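PDB 4YS6: putative solute-binding component of ABC transporter from Clostridium phytofermentans, which probably binds carbohydrates for uptake by an ABC transporter, and holds beta-D-glucose in this structure. Local coordinates for residues A[83-86]-A[87-91]; A[259-263]-A[264-268]. One frame throughout, in Å; residues are numbered along the deposited sequence.

In the fold
Following the chain from the N terminus, contact 1 comes first: residues 83-90 form the last turns of helix 78-90, which joins strand 68-73 to strand 95-98 in the mixed sheet of one lobe, and Asn91 leads out of it. Contact 2 comes much later, where residues 259-268 turn out of helix 247-260 into strand 267-268, an outermost strand of the parallel sheet in the other lobe. Contact 1 links successive helical turns and closes no loop; contact 2 closes the short helix-to-strand loop. The two stand in series, neither nesting nor crossing. The centres of contacts 1 and 2 are about 47 Å apart, on opposite sides of the chain's centre.

Contact 1 (A[83-86]-A[87-91]); sequences SQIE and NMISN
The backbone carbonyl oxygen of Glu86 is gripped by two donors. Ser90 N reaches Glu86 O at 3.0 Å as part of the helical ladder, and a water donates a second bond to Glu86 O at 2.8 Å. The same water lies 2.5 Å from Ser90 OG, an unusually short distance, so a bridge from carbonyl to hydroxyl is less certain than the bond to Glu86 O. Ser90 OG is set beside its own backbone N (chi1 -63°), which turns it back toward the preceding turn and toward this water. Such bifurcated acceptance lets a helix carbonyl add a partner without giving up its i+4 bond. The other rungs between residues 83-86 and 87-91 run Asn87 N to Ser83 O, Met88 N to Gln84 O (2.9 Å) and Ile89 N to Ile85 O, all alpha-helical. Helix 78-90 packs on strands 68-73 and 95-98 of the mixed sheet, as a helix flanking the sheet of an alpha/beta lobe in the periplasmic-binding-protein fold. Ser83 O sits against the face of the Asn87 amide, 3.2 Å from Asn87 CG, and neither OD1 nor ND2 makes a hydrogen bond to it. Selenomethionine Met88 runs extended outward and partly back toward the preceding turn, its CG 3.4 Å from Gln84 O, while its side chain also packs on Asp70, Gln72 and Leu96. Ile89 CD1 comes within 4.3 Å of Ile85 CG2, one methyl against another. Both isoleucines also touch Leu96 and side chains of helix 107-115, whereas Gln84 NE2 bonds to Tyr73 O at the end of edge strand 68-73.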
ATOM      1  N   SER A  83      -6.501  21.606   0.672  1.00 17.99           N
ATOM      2  CA  SER A  83      -5.967  22.949   0.851  1.00 20.00           C
ATOM      3  C   SER A  83      -4.502  23.033   0.433  1.00 18.17           C
ATOM      4  O   SER A  83      -4.075  24.045  -0.129  1.00 21.65           O
ATOM      5  CB  SER A  83      -6.137  23.386   2.297  1.00 30.82           C
ATOM      6  OG  SER A  83      -7.511  23.479   2.586  1.00 31.48           O
ATOM      7  N   GLN A  84      -3.735  21.976   0.682  1.00 17.41           N
ATOM      8  CA  GLN A  84      -2.334  21.973   0.276  1.00 18.15           C
ATOM      9  C   GLN A  84      -2.199  22.026  -1.232  1.00 17.10           C
ATOM     10  O   GLN A  84      -1.386  22.779  -1.746  1.00 18.44           O
ATOM     11  CB  GLN A  84      -1.608  20.758   0.836  1.00 18.36           C
ATOM     12  CG  GLN A  84      -1.426  20.867   2.333  1.00 21.26           C
ATOM     13  CD  GLN A  84      -0.806  19.641   2.955  1.00 18.83           C
ATOM     14  OE1 GLN A  84      -0.889  18.534   2.415  1.00 18.86           O
ATOM     15  NE2 GLN A  84      -0.198  19.831   4.129  1.00 18.76           N
ATOM     16  N   ILE A  85      -3.020  21.260  -1.944  1.00 16.78           N
ATOM     17  CA  ILE A  85      -2.997  21.283  -3.407  1.00 16.58           C
ATOM     18  C   ILE A  85      -3.453  22.646  -3.946  1.00 17.47           C
ATOM     19  O   ILE A  85      -2.822  23.188  -4.854  1.00 19.07           O
ATOM     20  CB  ILE A  85      -3.853  20.130  -3.969  1.00 16.17           C
ATOM     21  CG1 ILE A  85      -3.212  18.810  -3.562  1.00 15.39           C
ATOM     22  CG2 ILE A  85      -3.979  20.195  -5.504  1.00 19.36           C
ATOM     23  CD1 ILE A  85      -4.124  17.615  -3.665  1.00 22.16           C
ATOM     24  N   GLU A  86      -4.504  23.229  -3.359  1.00 18.06           N
ATOM     25  CA  GLU A  86      -4.911  24.582  -3.714  1.00 19.30           C
ATOM     26  C   GLU A  86      -3.749  25.561  -3.587  1.00 21.31           C
ATOM     27  O   GLU A  86      -3.567  26.421  -4.448  1.00 22.41           O
ATOM     28  CB  GLU A  86      -6.085  25.052  -2.837  1.00 19.72           C
ATOM     29  CG  GLU A  86      -7.417  24.517  -3.304  1.00 27.81           C
ATOM     30  CD  GLU A  86      -8.573  24.868  -2.381  1.00 46.51           C
ATOM     31  OE1 GLU A  86      -8.328  25.325  -1.243  1.00 39.03           O
ATOM     32  OE2 GLU A  86      -9.732  24.675  -2.801  1.00 56.53           O
ATOM     33  N   ASN A  87      -2.984  25.432  -2.506  1.00 22.48           N
ATOM     34  CA  ASN A  87      -1.868  26.342  -2.236  1.00 22.09           C
ATOM     35  C   ASN A  87      -0.728  26.108  -3.213  1.00 25.13           C
ATOM     36  O   ASN A  87      -0.062  27.052  -3.616  1.00 26.84           O
ATOM     37  CB  ASN A  87      -1.349  26.169  -0.812  1.00 28.39           C
ATOM     38  CG  ASN A  87      -2.331  26.667   0.237  1.00 46.43           C
ATOM     39  OD1 ASN A  87      -3.305  27.352  -0.078  1.00 42.60           O
ATOM     40  ND2 ASN A  87      -2.076  26.317   1.493  1.00 50.75           N
HETATM   41  N   MSE A  88      -0.490  24.849  -3.575  1.00 20.54           N
HETATM   42  CA  MSE A  88       0.527  24.551  -4.584  1.00 20.78           C
HETATM   43  C   MSE A  88       0.194  25.246  -5.896  1.00 24.60           C
HETATM   44  O   MSE A  88       1.062  25.826  -6.547  1.00 25.34           O
HETATM   45  CB  MSE A  88       0.658  23.044  -4.811  1.00 18.07           C
HETATM   46  CG  MSE A  88       1.350  22.335  -3.707  1.00 18.88           C
HETATM   47 SE   MSE A  88       1.106  20.393  -3.831  1.00 29.38          SE
HETATM   48  CE  MSE A  88       1.832  19.975  -2.062  1.00 21.14           C
ATOM     49  N   ILE A  89      -1.072  25.194  -6.284  1.00 20.21           N
ATOM     50  CA  ILE A  89      -1.494  25.800  -7.529  1.00 23.63           C
ATOM     51  C   ILE A  89      -1.312  27.316  -7.434  1.00 31.40           C
ATOM     52  O   ILE A  89      -0.861  27.965  -8.384  1.00 26.40           O
ATOM     53  CB  ILE A  89      -2.953  25.445  -7.851  1.00 24.08           C
ATOM     54  CG1 ILE A  89      -3.082  23.934  -8.077  1.00 22.73           C
ATOM     55  CG2 ILE A  89      -3.436  26.218  -9.078  1.00 26.97           C
ATOM     56  CD1 ILE A  89      -4.523  23.452  -8.223  1.00 26.63           C
ATOM     57  N   SER A  90      -1.661  27.871  -6.278  1.00 27.75           N
ATOM     58  CA  SER A  90      -1.569  29.315  -6.053  1.00 29.64           C
ATOM     59  C   SER A  90      -0.119  29.781  -6.058  1.00 26.75           C
ATOM     60  O   SER A  90       0.188  30.885  -6.477  1.00 31.88           O
ATOM     61  CB  SER A  90      -2.231  29.690  -4.724  1.00 40.55           C
ATOM     62  OG  SER A  90      -3.615  29.384  -4.745  1.00 52.58           O
ATOM     63  N   ASN A  91       0.773  28.923  -5.597  1.00 22.19           N
ATOM     64  CA  ASN A  91       2.199  29.229  -5.577  1.00 34.05           C
ATOM     65  C   ASN A  91       2.858  29.035  -6.929  1.00 32.65           C
ATOM     66  O   ASN A  91       4.062  29.260  -7.068  1.00 40.12           O
ATOM     67  CB  ASN A  91       2.919  28.361  -4.552  1.00 40.87           C
ATOM     68  CG  ASN A  91       2.500  28.666  -3.140  1.00 64.22           C
ATOM     69  OD1 ASN A  91       2.025  29.765  -2.844  1.00 66.50           O
ATOM     70  ND2 ASN A  91       2.678  27.696  -2.249  1.00 75.80           N
TER
HETATM   71  O   HOH W   1      -5.448  27.994  -5.738  1.00 47.00           O

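Contact 2 (A[259-263]-A[264-268])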
ATOM      1  N   ALA A 259      -0.147  -9.658  22.721  1.00 22.31           N
ATOM      2  CA  ALA A 259      -0.799  -9.289  23.975  1.00 23.13           C
ATOM      3  C   ALA A 259      -1.720 -10.379  24.497  1.00 28.66           C
ATOM      4  O   ALA A 259      -1.755 -10.639  25.697  1.00 26.20           O
ATOM      5  CB  ALA A 259      -1.580  -8.001  23.793  1.00 26.19           C
ATOM      6  N   SER A 260      -2.480 -11.006  23.611  1.00 18.70           N
ATOM      7  CA  SER A 260      -3.676 -11.742  24.049  1.00 26.35           C
ATOM      8  C   SER A 260      -3.866 -13.149  23.532  1.00 29.54           C
ATOM      9  O   SER A 260      -4.675 -13.883  24.067  1.00 24.89           O
ATOM     10  CB  SER A 260      -4.923 -10.951  23.662  1.00 28.18           C
ATOM     11  OG  SER A 260      -4.896  -9.667  24.245  1.00 36.51           O
ATOM     12  N   TYR A 261      -3.159 -13.534  22.484  1.00 21.31           N
ATOM     13  CA  TYR A 261      -3.396 -14.842  21.886  1.00 18.29           C
ATOM     14  C   TYR A 261      -2.431 -15.865  22.464  1.00 22.96           C
ATOM     15  O   TYR A 261      -1.227 -15.612  22.547  1.00 23.58           O
ATOM     16  CB  TYR A 261      -3.251 -14.743  20.380  1.00 18.01           C
ATOM     17  CG  TYR A 261      -3.314 -16.037  19.619  1.00 16.85           C
ATOM     18  CD1 TYR A 261      -4.494 -16.738  19.476  1.00 19.60           C
ATOM     19  CD2 TYR A 261      -2.174 -16.541  19.003  1.00 18.12           C
ATOM     20  CE1 TYR A 261      -4.537 -17.916  18.764  1.00 20.97           C
ATOM     21  CE2 TYR A 261      -2.214 -17.697  18.288  1.00 18.54           C
ATOM     22  CZ  TYR A 261      -3.384 -18.382  18.161  1.00 21.73           C
ATOM     23  OH  TYR A 261      -3.382 -19.542  17.430  1.00 23.96           O
ATOM     24  N   LYS A 262      -2.957 -17.030  22.835  1.00 22.02           N
ATOM     25  CA  LYS A 262      -2.139 -18.043  23.506  1.00 26.62           C
ATOM     26  C   LYS A 262      -1.854 -19.283  22.665  1.00 30.84           C
ATOM     27  O   LYS A 262      -1.251 -20.227  23.157  1.00 33.04           O
ATOM     28  CB  LYS A 262      -2.815 -18.474  24.808  1.00 38.85           C
ATOM     29  CG  LYS A 262      -4.238 -18.923  24.621  1.00 56.91           C
ATOM     30  CD  LYS A 262      -4.632 -20.023  25.590  1.00 73.89           C
ATOM     31  CE  LYS A 262      -6.093 -20.402  25.404  1.00 77.43           C
ATOM     32  NZ  LYS A 262      -6.409 -20.755  23.990  1.00 76.48           N
ATOM     33  N   GLY A 263      -2.266 -19.289  21.403  1.00 26.59           N
ATOM     34  CA  GLY A 263      -2.059 -20.452  20.552  1.00 27.47           C
ATOM     35  C   GLY A 263      -0.760 -20.420  19.751  1.00 27.69           C
ATOM     36  O   GLY A 263       0.083 -19.527  19.925  1.00 24.34           O
ATOM     37  N   GLU A 264      -0.596 -21.401  18.868  1.00 21.82           N
ATOM     38  CA  GLU A 264       0.553 -21.410  17.958  1.00 23.55           C
ATOM     39  C   GLU A 264       0.433 -20.249  16.991  1.00 24.46           C
ATOM     40  O   GLU A 264      -0.650 -19.984  16.478  1.00 22.59           O
ATOM     41  CB  GLU A 264       0.646 -22.726  17.192  1.00 31.01           C
ATOM     42  CG  GLU A 264       1.108 -23.902  18.039  1.00 45.75           C
ATOM     43  CD  GLU A 264       2.448 -23.649  18.733  1.00 57.34           C
ATOM     44  OE1 GLU A 264       3.338 -23.003  18.136  1.00 57.56           O
ATOM     45  OE2 GLU A 264       2.604 -24.094  19.890  1.00 59.36           O
ATOM     46  N   TRP A 265       1.554 -19.568  16.764  1.00 23.63           N
ATOM     47  CA  TRP A 265       1.605 -18.357  15.948  1.00 17.90           C
ATOM     48  C   TRP A 265       1.124 -18.588  14.507  1.00 17.08           C
ATOM     49  O   TRP A 265       1.567 -19.558  13.852  1.00 18.15           O
ATOM     50  CB  TRP A 265       3.045 -17.819  15.936  1.00 19.87           C
ATOM     51  CG  TRP A 265       3.121 -16.386  15.555  1.00 19.45           C
ATOM     52  CD1 TRP A 265       3.440 -15.880  14.341  1.00 20.54           C
ATOM     53  CD2 TRP A 265       2.852 -15.265  16.401  1.00 20.24           C
ATOM     54  NE1 TRP A 265       3.374 -14.513  14.364  1.00 20.14           N
ATOM     55  CE2 TRP A 265       3.036 -14.111  15.630  1.00 18.58           C
ATOM     56  CE3 TRP A 265       2.476 -15.128  17.741  1.00 27.46           C
ATOM     57  CZ2 TRP A 265       2.854 -12.837  16.144  1.00 18.92           C
ATOM     58  CZ3 TRP A 265       2.309 -13.863  18.252  1.00 27.79           C
ATOM     59  CH2 TRP A 265       2.499 -12.736  17.457  1.00 21.80           C
ATOM     60  N   PRO A 266       0.232 -17.712  13.996  1.00 14.94           N
ATOM     61  CA  PRO A 266      -0.257 -17.837  12.627  1.00 14.75           C
ATOM     62  C   PRO A 266       0.723 -17.322  11.579  1.00 14.49           C
ATOM     63  O   PRO A 266       1.643 -16.557  11.892  1.00 14.36           O
ATOM     64  CB  PRO A 266      -1.526 -16.962  12.620  1.00 14.39           C
ATOM     65  CG  PRO A 266      -1.248 -15.944  13.627  1.00 14.48           C
ATOM     66  CD  PRO A 266      -0.424 -16.593  14.700  1.00 14.63           C
ATOM     67  N   ILE A 267       0.493 -17.731  10.336  1.00 14.47           N
ATOM     68  CA  ILE A 267       1.025 -17.020   9.188  1.00 14.14           C
ATOM     69  C   ILE A 267       0.532 -15.582   9.250  1.00 14.95           C
ATOM     70  O   ILE A 267      -0.664 -15.341   9.473  1.00 15.98           O
ATOM     71  CB  ILE A 267       0.577 -17.639   7.855  1.00 14.64           C
ATOM     72  CG1 ILE A 267       1.014 -19.091   7.748  1.00 20.69           C
ATOM     73  CG2 ILE A 267       1.122 -16.810   6.696  1.00 15.38           C
ATOM     74  CD1 ILE A 267       0.292 -19.848   6.643  1.00 20.11           C
ATOM     75  N   VAL A 268       1.450 -14.626   9.102  1.00 13.40           N
ATOM     76  CA  VAL A 268       1.070 -13.205   8.998  1.00 12.97           C
ATOM     77  C   VAL A 268       1.786 -12.593   7.806  1.00 15.03           C
ATOM     78  O   VAL A 268       3.014 -12.639   7.733  1.00 14.14           O
ATOM     79  CB  VAL A 268       1.436 -12.405  10.258  1.00 13.51           C
ATOM     80  CG1 VAL A 268       1.027 -10.939  10.103  1.00 15.44           C
ATOM     81  CG2 VAL A 268       0.776 -13.025  11.521  1.00 15.90           C
TER
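At its edge, in plane, the Tyr261 ring meets Glu264 O, while one face has Gly263 N 3.4 Å above the plane and over the ring centre. Tyr261 CE2 comes within 3.3 Å of Glu264 O, and Tyr261 OH donates a hydrogen bond of 2.9 Å to the same oxygen. The phenol approaches that carbonyl off its axis, with a C=O...donor angle of 136° and a tilt of 32° from the carbonyl plane. With CG anti to the backbone N (chi1 173°), the ring is directed toward the chain that follows, where Gly263 passes over a face and Glu264 along the edge. The neighbouring flat group is the indole of Trp265, which has Pro266 CD 3.6 Å above one face and offset toward the rim. That same Pro266 CD approaches Tyr261 CE2 obliquely at 4.2 Å, placing the pyrrolidine beside both aromatic residues. This turn closes the beta-alpha-beta unit of strand 241-244, helix 247-260 and strand 267-268, a right-handed crossover being the rule in such parallel sheets. Pro266 and Trp265 both pack back on Leu257 of the helix, and Trp265 NE1 bonds to Lys285 O. Tyr261 OH also takes a hydrogen bond from Leu239 N, just ahead of strand 241-244. Donating to one backbone group and accepting from another, the hydroxyl of this buried tyrosine ties the turn to the chain entering the adjacent strand, and its two bonds satisfy a polar atom and probably limit rotation of its O-H.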